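Local atomic coordinates of beta-fructofuranosidase, insoluble isoenzyme CWINV1 (Arabidopsis thaliana, PDB entry 2OXB), a protein that hydrolyses sucrose and 1-kestose, and less readily neokestose and levan, as a cell-wall invertase of glycosyl hydrolase family 32. Residues Y94-Q105 with N139-T147; Q366-R376 with S520-M531. The protein carries 1 engineered substitution. All coordinates share one frame; numbering follows the deposited sequence.

Contact 1 (Y94-Q105 with N139-T147). With NAG (2-acetamido-2-deoxy-beta-D-glucopyranose), chain E; FRU (beta-D-fructofuranose), chain B.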
loop_
_atom_site.group_PDB
_atom_site.type_symbol
_atom_site.label_atom_id
_atom_site.label_comp_id
_atom_site.label_asym_id
_atom_site.label_seq_id
_atom_site.Cartn_x
_atom_site.Cartn_y
_atom_site.Cartn_z
ATOM N N TYR A 94 -19.706 -6.619 -1.281
ATOM C CA TYR A 94 -19.491 -5.220 -1.631
ATOM C C TYR A 94 -20.631 -4.330 -1.135
ATOM O O TYR A 94 -21.773 -4.780 -0.975
ATOM C CB TYR A 94 -19.334 -5.056 -3.144
ATOM C CG TYR A 94 -20.639 -5.017 -3.892
ATOM C CD1 TYR A 94 -21.260 -3.811 -4.194
ATOM C CD2 TYR A 94 -21.263 -6.191 -4.287
ATOM C CE1 TYR A 94 -22.469 -3.778 -4.874
ATOM C CE2 TYR A 94 -22.471 -6.165 -4.962
ATOM C CZ TYR A 94 -23.069 -4.955 -5.254
ATOM O OH TYR A 94 -24.268 -4.951 -5.935
ATOM N N THR A 95 -20.288 -3.065 -0.896
ATOM C CA THR A 95 -21.210 -2.043 -0.415
ATOM C C THR A 95 -21.903 -1.321 -1.564
ATOM O O THR A 95 -21.264 -0.618 -2.340
ATOM C CB THR A 95 -20.466 -0.950 0.417
ATOM O OG1 THR A 95 -19.619 -1.563 1.397
ATOM C CG2 THR A 95 -21.474 -0.034 1.129
ATOM N N GLY A 96 -23.216 -1.491 -1.665
ATOM C CA GLY A 96 -23.968 -0.807 -2.701
ATOM C C GLY A 96 -24.774 0.328 -2.081
ATOM O O GLY A 96 -24.973 0.372 -0.868
ATOM N N ILE A 97 -25.242 1.260 -2.900
ATOM C CA ILE A 97 -26.033 2.367 -2.383
ATOM C C ILE A 97 -27.441 2.199 -2.944
ATOM O O ILE A 97 -27.635 2.285 -4.158
ATOM C CB ILE A 97 -25.461 3.734 -2.841
ATOM C CG1 ILE A 97 -23.931 3.688 -2.878
ATOM C CG2 ILE A 97 -25.936 4.840 -1.898
ATOM C CD1 ILE A 97 -23.285 3.332 -1.537
ATOM N N ASP A 98 -28.415 1.949 -2.069
ATOM C CA ASP A 98 -29.800 1.758 -2.501
ATOM C C ASP A 98 -30.498 3.071 -2.897
ATOM O O ASP A 98 -29.942 4.162 -2.708
ATOM C CB ASP A 98 -30.605 1.036 -1.414
ATOM C CG ASP A 98 -30.569 1.746 -0.074
ATOM O OD1 ASP A 98 -30.573 2.993 -0.041
ATOM O OD2 ASP A 98 -30.551 1.032 0.947
ATOM N N PRO A 99 -31.732 2.981 -3.441
ATOM C CA PRO A 99 -32.480 4.168 -3.867
ATOM C C PRO A 99 -32.613 5.324 -2.899
ATOM O O PRO A 99 -32.979 6.426 -3.297
ATOM C CB PRO A 99 -33.826 3.595 -4.302
ATOM C CG PRO A 99 -33.928 2.314 -3.563
ATOM C CD PRO A 99 -32.540 1.766 -3.644
ATOM N N LYS A 100 -32.329 5.089 -1.629
ATOM C CA LYS A 100 -32.412 6.171 -0.663
ATOM C C LYS A 100 -31.041 6.390 -0.060
ATOM O O LYS A 100 -30.880 6.410 1.158
ATOM C CB LYS A 100 -33.447 5.869 0.435
ATOM C CG LYS A 100 -33.201 4.602 1.247
ATOM C CD LYS A 100 -34.242 4.460 2.381
ATOM C CE LYS A 100 -34.226 3.058 3.028
ATOM N NZ LYS A 100 -35.216 2.900 4.144
ATOM N N ASN A 101 -30.048 6.519 -0.930
ATOM C CA ASN A 101 -28.672 6.763 -0.515
ATOM C C ASN A 101 -28.262 6.313 0.895
ATOM O O ASN A 101 -28.073 7.145 1.783
ATOM C CB ASN A 101 -28.377 8.254 -0.692
ATOM C CG ASN A 101 -28.070 8.615 -2.135
ATOM O OD1 ASN A 101 -26.946 8.413 -2.610
ATOM N ND2 ASN A 101 -29.066 9.135 -2.846
ATOM N N GLN A 102 -28.125 5.005 1.103
ATOM C CA GLN A 102 -27.714 4.478 2.405
ATOM C C GLN A 102 -26.879 3.214 2.214
ATOM O O GLN A 102 -27.326 2.232 1.619
ATOM C CB GLN A 102 -28.935 4.200 3.298
ATOM C CG GLN A 102 -29.453 2.769 3.277
ATOM C CD GLN A 102 -30.757 2.596 4.051
ATOM O OE1 GLN A 102 -30.937 3.165 5.128
ATOM N NE2 GLN A 102 -31.661 1.791 3.510
ATOM N N GLN A 103 -25.653 3.257 2.717
ATOM C CA GLN A 103 -24.716 2.151 2.588
ATOM C C GLN A 103 -25.136 0.782 3.079
ATOM O O GLN A 103 -25.042 0.470 4.273
ATOM C CB GLN A 103 -23.400 2.525 3.242
ATOM C CG GLN A 103 -22.664 3.559 2.463
ATOM C CD GLN A 103 -21.769 4.354 3.340
ATOM O OE1 GLN A 103 -21.153 3.810 4.258
ATOM N NE2 GLN A 103 -21.667 5.653 3.069
ATOM N N VAL A 104 -25.569 -0.040 2.128
ATOM C CA VAL A 104 -25.989 -1.401 2.415
ATOM C C VAL A 104 -24.918 -2.372 1.928
ATOM O O VAL A 104 -24.080 -2.025 1.100
ATOM C CB VAL A 104 -27.326 -1.737 1.715
ATOM C CG1 VAL A 104 -28.450 -0.952 2.343
ATOM C CG2 VAL A 104 -27.231 -1.413 0.235
ATOM N N GLN A 105 -24.955 -3.586 2.461
ATOM C CA GLN A 105 -24.009 -4.626 2.101
ATOM C C GLN A 105 -24.685 -5.692 1.284
ATOM O O GLN A 105 -25.700 -6.247 1.700
ATOM C CB GLN A 105 -23.414 -5.263 3.348
ATOM C CG GLN A 105 -22.707 -4.265 4.198
ATOM C CD GLN A 105 -21.675 -3.494 3.406
ATOM O OE1 GLN A 105 -21.324 -2.371 3.762
ATOM N NE2 GLN A 105 -21.174 -4.097 2.326
ATOM N N ASN A 139 -25.053 5.444 11.305
ATOM C CA ASN A 139 -24.924 6.403 10.214
ATOM C C ASN A 139 -25.013 5.624 8.903
ATOM O O ASN A 139 -24.026 5.029 8.458
ATOM C CB ASN A 139 -23.557 7.100 10.289
ATOM C CG ASN A 139 -23.628 8.508 10.876
ATOM O OD1 ASN A 139 -24.194 8.715 11.943
ATOM N ND2 ASN A 139 -23.016 9.464 10.176
ATOM N N ALA A 140 -26.190 5.612 8.290
ATOM C CA ALA A 140 -26.372 4.893 7.032
ATOM C C ALA A 140 -25.382 5.385 5.979
ATOM O O ALA A 140 -25.185 4.731 4.955
ATOM C CB ALA A 140 -27.802 5.069 6.530
ATOM N N SER A 141 -24.769 6.540 6.236
ATOM C CA SER A 141 -23.799 7.120 5.314
ATOM C C SER A 141 -22.382 6.813 5.773
ATOM O O SER A 141 -21.426 7.441 5.328
ATOM C CB SER A 141 -23.987 8.633 5.228
ATOM O OG SER A 141 -25.258 8.945 4.702
ATOM N N SER A 142 -22.260 5.848 6.676
ATOM C CA SER A 142 -20.965 5.445 7.189
ATOM C C SER A 142 -20.972 3.984 7.618
ATOM O O SER A 142 -20.699 3.671 8.775
ATOM C CB SER A 142 -20.555 6.343 8.360
ATOM O OG SER A 142 -19.472 7.189 7.977
ATOM N N PHE A 143 -21.273 3.099 6.665
ATOM C CA PHE A 143 -21.338 1.646 6.888
ATOM C C PHE A 143 -20.949 0.896 5.604
ATOM O O PHE A 143 -21.786 0.252 4.958
ATOM C CB PHE A 143 -22.760 1.242 7.307
ATOM C CG PHE A 143 -22.939 -0.234 7.536
ATOM C CD1 PHE A 143 -22.120 -0.922 8.429
ATOM C CD2 PHE A 143 -23.956 -0.924 6.901
ATOM C CE1 PHE A 143 -22.319 -2.283 8.689
ATOM C CE2 PHE A 143 -24.166 -2.283 7.153
ATOM C CZ PHE A 143 -23.345 -2.960 8.049
ATOM N N ARG A 144 -19.671 0.971 5.251
ATOM C CA ARG A 144 -19.203 0.334 4.037
ATOM C C ARG A 144 -17.834 -0.319 4.174
ATOM O O ARG A 144 -17.214 -0.297 5.243
ATOM C CB ARG A 144 -19.165 1.367 2.892
ATOM C CG ARG A 144 -17.799 2.015 2.625
ATOM C CD ARG A 144 -17.458 3.172 3.550
ATOM N NE ARG A 144 -18.208 4.384 3.238
ATOM C CZ ARG A 144 -18.074 5.527 3.896
ATOM N NH1 ARG A 144 -17.223 5.606 4.897
ATOM N NH2 ARG A 144 -18.795 6.581 3.556
ATOM N N ASP A 145 -17.387 -0.909 3.066
ATOM C CA ASP A 145 -16.092 -1.557 2.972
ATOM C C ASP A 145 -15.926 -2.831 3.766
ATOM O O ASP A 145 -15.098 -2.911 4.667
ATOM C CB ASP A 145 -15.014 -0.562 3.346
ATOM C CG ASP A 145 -15.076 0.669 2.496
ATOM O OD1 ASP A 145 -15.696 0.590 1.418
ATOM O OD2 ASP A 145 -14.512 1.705 2.893
ATOM N N PRO A 146 -16.723 -3.852 3.435
ATOM C CA PRO A 146 -16.654 -5.141 4.124
ATOM C C PRO A 146 -15.402 -5.902 3.723
ATOM O O PRO A 146 -15.017 -5.949 2.551
ATOM C CB PRO A 146 -17.930 -5.848 3.677
ATOM C CG PRO A 146 -18.125 -5.321 2.290
ATOM C CD PRO A 146 -17.815 -3.841 2.445
ATOM N N THR A 147 -14.769 -6.491 4.723
ATOM C CA THR A 147 -13.552 -7.269 4.556
ATOM C C THR A 147 -13.867 -8.681 4.086
ATOM O O THR A 147 -15.020 -9.053 3.865
ATOM C CB THR A 147 -12.837 -7.436 5.894
ATOM O OG1 THR A 147 -13.609 -8.316 6.727
ATOM C CG2 THR A 147 -12.683 -6.120 6.581
HETATM C C1 NAG E . -23.579 10.803 10.063
HETATM C C2 NAG E . -22.742 11.657 9.091
HETATM C C3 NAG E . -23.372 13.051 8.888
HETATM C C4 NAG E . -24.846 12.913 8.507
HETATM C C5 NAG E . -25.556 12.053 9.555
HETATM C C6 NAG E . -27.012 11.834 9.234
HETATM C C7 NAG E . -20.357 11.476 8.837
HETATM C C8 NAG E . -19.711 12.586 8.019
HETATM N N2 NAG E . -21.391 11.811 9.597
HETATM O O3 NAG E . -22.668 13.765 7.876
HETATM O O4 NAG E . -25.452 14.192 8.436
HETATM O O5 NAG E . -24.945 10.749 9.629
HETATM O O6 NAG E . -27.187 10.616 8.539
HETATM O O7 NAG E . -19.926 10.328 8.777
HETATM C C1 FRU B . -11.803 5.078 -0.172
HETATM C C2 FRU B . -13.318 5.229 -0.366
HETATM C C3 FRU B . -14.080 4.039 0.250
HETATM C C4 FRU B . -15.281 3.888 -0.639
HETATM C C5 FRU B . -14.721 4.348 -1.984
HETATM C C6 FRU B . -15.672 5.220 -2.780
HETATM O O1 FRU B . -11.445 5.148 1.196
HETATM O O2 FRU B . -13.960 6.480 0.078
HETATM O O3 FRU B . -14.482 4.258 1.600
HETATM O O4 FRU B . -15.736 2.532 -0.697
HETATM O O5 FRU B . -13.554 5.120 -1.741
HETATM O O6 FRU B . -16.733 4.407 -3.246
#
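Gln103 and Thr95 reach from a beta hairpin, formed by the two middle strands of a propeller blade, to the loop that carries the family's Arg-Asp-Pro (RDP) motif, here Arg144, Asp145 and Pro146. The contact is a worked example of a regular blade gripping an irregular, substrate-binding loop through the loop's own peptide groups. The tight part is buried and centres on Gln103. With its chain extended beyond CG (chi2 154°), its amide enters the bend of the loop, where OE1 accepts from Phe143 N at 2.5 Å. That donor stands above the carbonyl plane, 35° out of it. The same OE1 lies over one face of the Arg144 guanidinium, 3.2 Å from NE, and the two flat groups are inclined by only 27°. The type I turn from Asn139 to Ser142 adds Ala140, whose O accepts from Gln103 N (2.7 Å) and whose CB touches Gln102 CB (3.5 Å). Beyond Gln103, Gln105 CG packs 3.8 Å from Phe143 CE2. Thr95 uses both branches: OG1 takes a hydrogen bond from Asp145 N (2.9 Å), while CG2 lies against Arg144 CB. The Asp145 backbone is thus tied to the blade as its carboxylate turns to the fructose, whose site is completed by Ser79, Gln35 and the engineered Gln199.

Toward solvent the contact thins: Asn101, at the exposed hairpin bend, only comes near Ser141. Asn139 carries an N-linked GlcNAc, to which Lys164 hydrogen-bonds. At the buried end, Asp145 divides its oxygens between two hydroxyls of fructose: OD1 accepts from O4 and OD2 from O3, each at 2.9 Å.

Contact 2 (Q366-R376 with S520-M531)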
loop_
_atom_site.group_PDB
_atom_site.type_symbol
_atom_site.label_atom_id
_atom_site.label_comp_id
_atom_site.label_asym_id
_atom_site.label_seq_id
_atom_site.Cartn_x
_atom_site.Cartn_y
_atom_site.Cartn_z
ATOM N N GLN A 366 12.446 4.435 -15.884
ATOM C CA GLN A 366 11.676 3.193 -15.821
ATOM C C GLN A 366 12.565 2.023 -15.405
ATOM O O GLN A 366 12.667 1.028 -16.115
ATOM C CB GLN A 366 11.057 2.921 -17.192
ATOM C CG GLN A 366 9.842 1.995 -17.168
ATOM C CD GLN A 366 9.228 1.801 -18.553
ATOM O OE1 GLN A 366 8.779 2.759 -19.181
ATOM N NE2 GLN A 366 9.213 0.555 -19.028
ATOM N N ALA A 367 13.177 2.141 -14.232
ATOM C CA ALA A 367 14.098 1.121 -13.752
ATOM C C ALA A 367 13.954 0.698 -12.295
ATOM O O ALA A 367 13.167 1.250 -11.539
ATOM C CB ALA A 367 15.535 1.594 -14.003
ATOM N N ASP A 368 14.752 -0.290 -11.914
ATOM C CA ASP A 368 14.768 -0.814 -10.558
ATOM C C ASP A 368 16.107 -0.420 -9.941
ATOM O O ASP A 368 17.167 -0.898 -10.371
ATOM C CB ASP A 368 14.649 -2.339 -10.592
ATOM C CG ASP A 368 14.458 -2.945 -9.214
ATOM O OD1 ASP A 368 15.089 -2.464 -8.248
ATOM O OD2 ASP A 368 13.692 -3.923 -9.091
ATOM N N VAL A 369 16.073 0.457 -8.942
ATOM C CA VAL A 369 17.312 0.878 -8.301
ATOM C C VAL A 369 17.517 0.070 -7.039
ATOM O O VAL A 369 16.565 -0.442 -6.470
ATOM C CB VAL A 369 17.296 2.367 -7.913
ATOM C CG1 VAL A 369 18.719 2.822 -7.589
ATOM C CG2 VAL A 369 16.687 3.197 -9.028
ATOM N N GLU A 370 18.759 -0.043 -6.598
ATOM C CA GLU A 370 19.044 -0.801 -5.391
ATOM C C GLU A 370 20.482 -0.511 -4.931
ATOM O O GLU A 370 21.442 -0.759 -5.658
ATOM C CB GLU A 370 18.817 -2.295 -5.672
ATOM C CG GLU A 370 18.742 -3.167 -4.437
ATOM C CD GLU A 370 18.245 -4.573 -4.734
ATOM O OE1 GLU A 370 17.220 -4.704 -5.443
ATOM O OE2 GLU A 370 18.866 -5.554 -4.252
ATOM N N VAL A 371 20.620 0.038 -3.727
ATOM C CA VAL A 371 21.932 0.395 -3.177
ATOM C C VAL A 371 22.165 -0.238 -1.807
ATOM O O VAL A 371 21.224 -0.619 -1.105
ATOM C CB VAL A 371 22.071 1.940 -2.996
ATOM C CG1 VAL A 371 23.532 2.332 -2.883
ATOM C CG2 VAL A 371 21.395 2.670 -4.142
ATOM N N LEU A 372 23.430 -0.339 -1.429
ATOM C CA LEU A 372 23.804 -0.887 -0.136
ATOM C C LEU A 372 24.869 0.057 0.408
ATOM O O LEU A 372 26.048 -0.075 0.090
ATOM C CB LEU A 372 24.350 -2.311 -0.297
ATOM C CG LEU A 372 23.541 -3.461 0.337
ATOM C CD1 LEU A 372 22.163 -3.572 -0.297
ATOM C CD2 LEU A 372 24.307 -4.776 0.167
ATOM N N PHE A 373 24.439 1.028 1.206
ATOM C CA PHE A 373 25.351 2.011 1.772
ATOM C C PHE A 373 26.087 1.474 2.994
ATOM O O PHE A 373 25.521 0.729 3.798
ATOM C CB PHE A 373 24.597 3.282 2.166
ATOM C CG PHE A 373 24.003 4.034 1.007
ATOM C CD1 PHE A 373 24.809 4.750 0.136
ATOM C CD2 PHE A 373 22.620 4.068 0.819
ATOM C CE1 PHE A 373 24.245 5.496 -0.903
ATOM C CE2 PHE A 373 22.047 4.806 -0.209
ATOM C CZ PHE A 373 22.857 5.521 -1.069
ATOM N N LYS A 374 27.352 1.866 3.125
ATOM C CA LYS A 374 28.200 1.451 4.238
ATOM C C LYS A 374 28.649 2.696 4.977
ATOM O O LYS A 374 29.198 3.615 4.379
ATOM C CB LYS A 374 29.416 0.680 3.714
ATOM C CG LYS A 374 30.583 0.560 4.689
ATOM C CD LYS A 374 31.782 -0.154 4.033
ATOM C CE LYS A 374 33.075 -0.012 4.857
ATOM N NZ LYS A 374 33.548 1.410 4.949
ATOM N N VAL A 375 28.399 2.723 6.278
ATOM C CA VAL A 375 28.768 3.866 7.096
ATOM C C VAL A 375 29.878 3.509 8.080
ATOM O O VAL A 375 29.703 2.642 8.942
ATOM C CB VAL A 375 27.549 4.390 7.900
ATOM C CG1 VAL A 375 27.985 5.474 8.882
ATOM C CG2 VAL A 375 26.501 4.924 6.959
ATOM N N ARG A 376 31.024 4.172 7.952
ATOM C CA ARG A 376 32.123 3.912 8.870
ATOM C C ARG A 376 32.065 4.919 10.010
ATOM O O ARG A 376 31.599 6.047 9.842
ATOM C CB ARG A 376 33.475 3.983 8.154
ATOM C CG ARG A 376 33.814 5.306 7.496
ATOM C CD ARG A 376 35.298 5.328 7.163
ATOM N NE ARG A 376 35.689 6.543 6.463
ATOM C CZ ARG A 376 35.163 6.932 5.308
ATOM N NH1 ARG A 376 34.223 6.196 4.727
ATOM N NH2 ARG A 376 35.571 8.059 4.737
ATOM N N SER A 520 31.798 11.432 4.782
ATOM C CA SER A 520 31.648 10.725 3.512
ATOM C C SER A 520 31.288 9.247 3.744
ATOM O O SER A 520 31.901 8.572 4.573
ATOM C CB SER A 520 32.965 10.802 2.727
ATOM O OG SER A 520 33.330 12.146 2.440
ATOM N N VAL A 521 30.298 8.746 3.015
ATOM C CA VAL A 521 29.900 7.344 3.150
ATOM C C VAL A 521 30.343 6.560 1.922
ATOM O O VAL A 521 30.687 7.159 0.906
ATOM C CB VAL A 521 28.374 7.198 3.308
ATOM C CG1 VAL A 521 27.944 7.700 4.681
ATOM C CG2 VAL A 521 27.666 7.980 2.215
ATOM N N ASP A 522 30.328 5.230 2.009
ATOM C CA ASP A 522 30.748 4.378 0.886
ATOM C C ASP A 522 29.622 3.561 0.236
ATOM O O ASP A 522 28.650 3.162 0.889
ATOM C CB ASP A 522 31.869 3.424 1.329
ATOM C CG ASP A 522 33.240 4.093 1.352
ATOM O OD1 ASP A 522 33.632 4.711 0.337
ATOM O OD2 ASP A 522 33.939 3.989 2.377
ATOM N N VAL A 523 29.760 3.324 -1.065
ATOM C CA VAL A 523 28.787 2.539 -1.819
ATOM C C VAL A 523 29.366 1.134 -1.929
ATOM O O VAL A 523 30.251 0.879 -2.733
ATOM C CB VAL A 523 28.563 3.132 -3.243
ATOM C CG1 VAL A 523 27.405 2.420 -3.937
ATOM C CG2 VAL A 523 28.256 4.623 -3.136
ATOM N N LEU A 524 28.878 0.230 -1.095
ATOM C CA LEU A 524 29.365 -1.136 -1.096
ATOM C C LEU A 524 28.989 -1.824 -2.398
ATOM O O LEU A 524 29.692 -2.712 -2.878
ATOM C CB LEU A 524 28.753 -1.896 0.071
ATOM C CG LEU A 524 29.361 -3.259 0.362
ATOM C CD1 LEU A 524 30.719 -3.085 1.015
ATOM C CD2 LEU A 524 28.421 -4.028 1.268
ATOM N N ASN A 525 27.870 -1.393 -2.965
ATOM C CA ASN A 525 27.351 -1.960 -4.197
ATOM C C ASN A 525 26.115 -1.167 -4.626
ATOM O O ASN A 525 25.506 -0.464 -3.818
ATOM C CB ASN A 525 26.970 -3.419 -3.953
ATOM C CG ASN A 525 26.675 -4.160 -5.226
ATOM O OD1 ASN A 525 26.254 -5.313 -5.198
ATOM N ND2 ASN A 525 26.902 -3.505 -6.358
ATOM N N LEU A 526 25.751 -1.278 -5.901
ATOM C CA LEU A 526 24.571 -0.586 -6.439
ATOM C C LEU A 526 24.222 -1.138 -7.819
ATOM O O LEU A 526 25.044 -1.122 -8.736
ATOM C CB LEU A 526 24.809 0.940 -6.514
ATOM C CG LEU A 526 23.934 1.845 -7.403
ATOM C CD1 LEU A 526 22.464 1.601 -7.138
ATOM C CD2 LEU A 526 24.279 3.307 -7.142
ATOM N N ASN A 527 23.000 -1.640 -7.953
ATOM C CA ASN A 527 22.542 -2.192 -9.214
ATOM C C ASN A 527 21.271 -1.505 -9.706
ATOM O O ASN A 527 20.251 -1.442 -9.016
ATOM C CB ASN A 527 22.306 -3.711 -9.100
ATOM C CG ASN A 527 23.595 -4.503 -8.901
ATOM O OD1 ASN A 527 23.619 -5.722 -9.070
ATOM N ND2 ASN A 527 24.667 -3.813 -8.536
ATOM N N ALA A 528 21.365 -0.974 -10.914
ATOM C CA ALA A 528 20.259 -0.300 -11.562
ATOM C C ALA A 528 19.887 -1.162 -12.768
ATOM O O ALA A 528 20.735 -1.461 -13.619
ATOM C CB ALA A 528 20.696 1.084 -12.019
ATOM N N TRP A 529 18.632 -1.577 -12.836
ATOM C CA TRP A 529 18.195 -2.388 -13.952
ATOM C C TRP A 529 17.121 -1.652 -14.730
ATOM O O TRP A 529 16.133 -1.206 -14.152
ATOM C CB TRP A 529 17.623 -3.716 -13.460
ATOM C CG TRP A 529 18.583 -4.538 -12.690
ATOM C CD1 TRP A 529 19.688 -5.171 -13.169
ATOM C CD2 TRP A 529 18.527 -4.825 -11.293
ATOM N NE1 TRP A 529 20.329 -5.836 -12.154
ATOM C CE2 TRP A 529 19.637 -5.639 -10.989
ATOM C CE3 TRP A 529 17.648 -4.467 -10.265
ATOM C CZ2 TRP A 529 19.888 -6.110 -9.695
ATOM C CZ3 TRP A 529 17.896 -4.934 -8.981
ATOM C CH2 TRP A 529 19.010 -5.744 -8.707
ATOM N N SER A 530 17.323 -1.510 -16.038
ATOM C CA SER A 530 16.323 -0.863 -16.874
ATOM C C SER A 530 15.110 -1.786 -16.803
ATOM O O SER A 530 15.266 -2.994 -16.606
ATOM C CB SER A 530 16.815 -0.732 -18.320
ATOM O OG SER A 530 17.723 0.352 -18.471
ATOM N N MET A 531 13.912 -1.228 -16.947
ATOM C CA MET A 531 12.683 -2.023 -16.865
ATOM C C MET A 531 11.774 -1.926 -18.090
ATOM O O MET A 531 11.234 -0.858 -18.398
ATOM C CB MET A 531 11.874 -1.613 -15.632
ATOM C CG MET A 531 12.512 -1.925 -14.285
ATOM S SD MET A 531 12.254 -3.631 -13.750
ATOM C CE MET A 531 10.527 -3.594 -13.291
#
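Gln366 and Met531 close one end of an antiparallel strand pair in the C-terminal beta sandwich. The backbone ladder includes Trp529 N to Asp368 O (2.9 Å) and Asp522 N to Lys374 O (3.1 Å), and the partner strand turns a corner at Leu524. Among side-chain hydrogen bonds, Gln366 NE2 gives to Met531 O at 2.5 Å, its chain extended beyond CG (chi2 178°), carrying the amide to that carbonyl, while OE1 accepts from His481. Cut back to an alanine, this position would probably leave Met531 O and His481 NE2 without their amide partners. Charges gather at the far end, where Asp522 OD2 meets Arg376 NH1 at 3.2 Å and, in a longer salt bridge, Lys374 NZ at 3.7 Å. On one face Trp529 turns its ring edge to Asp368 CB and Glu370 OE1, 3.6 Å from CZ3, with both carboxylates nearly upright to the ring. Arg339 adds a cation-pi contact to this indole and, with Arg476, salt-bridges Asp368. The other face is apolar: Leu526 CD1 lies 3.4 Å from Val371 CG2. Leu411 of strand 406-415, from the second sheet, packs on Val369 and Val371, while strands 473-480 and 344-351 flank the pair within its sheet.

How the contacts relate
The two contacts illustrate how one chain keeps a substrate-touching contact and a plain strand pairing in separate domains. Contact 1 belongs to the N-terminal propeller and reaches the bound fructose directly through Asp145; contact 2 lies in the C-terminal sandwich, away from the annotated sites. Their centres are about 47 Å apart and their nearest atoms about 30 Å, so they do not touch. Each centre is about 24 Å from the centre of the chain, on opposite sides of it, and in sequence contact 1 closes before contact 2 opens. They also differ in kind: 94-105 meets an irregular loop, whereas 366-376 pairs strand to strand, burying 1096 Å² against 524 Å².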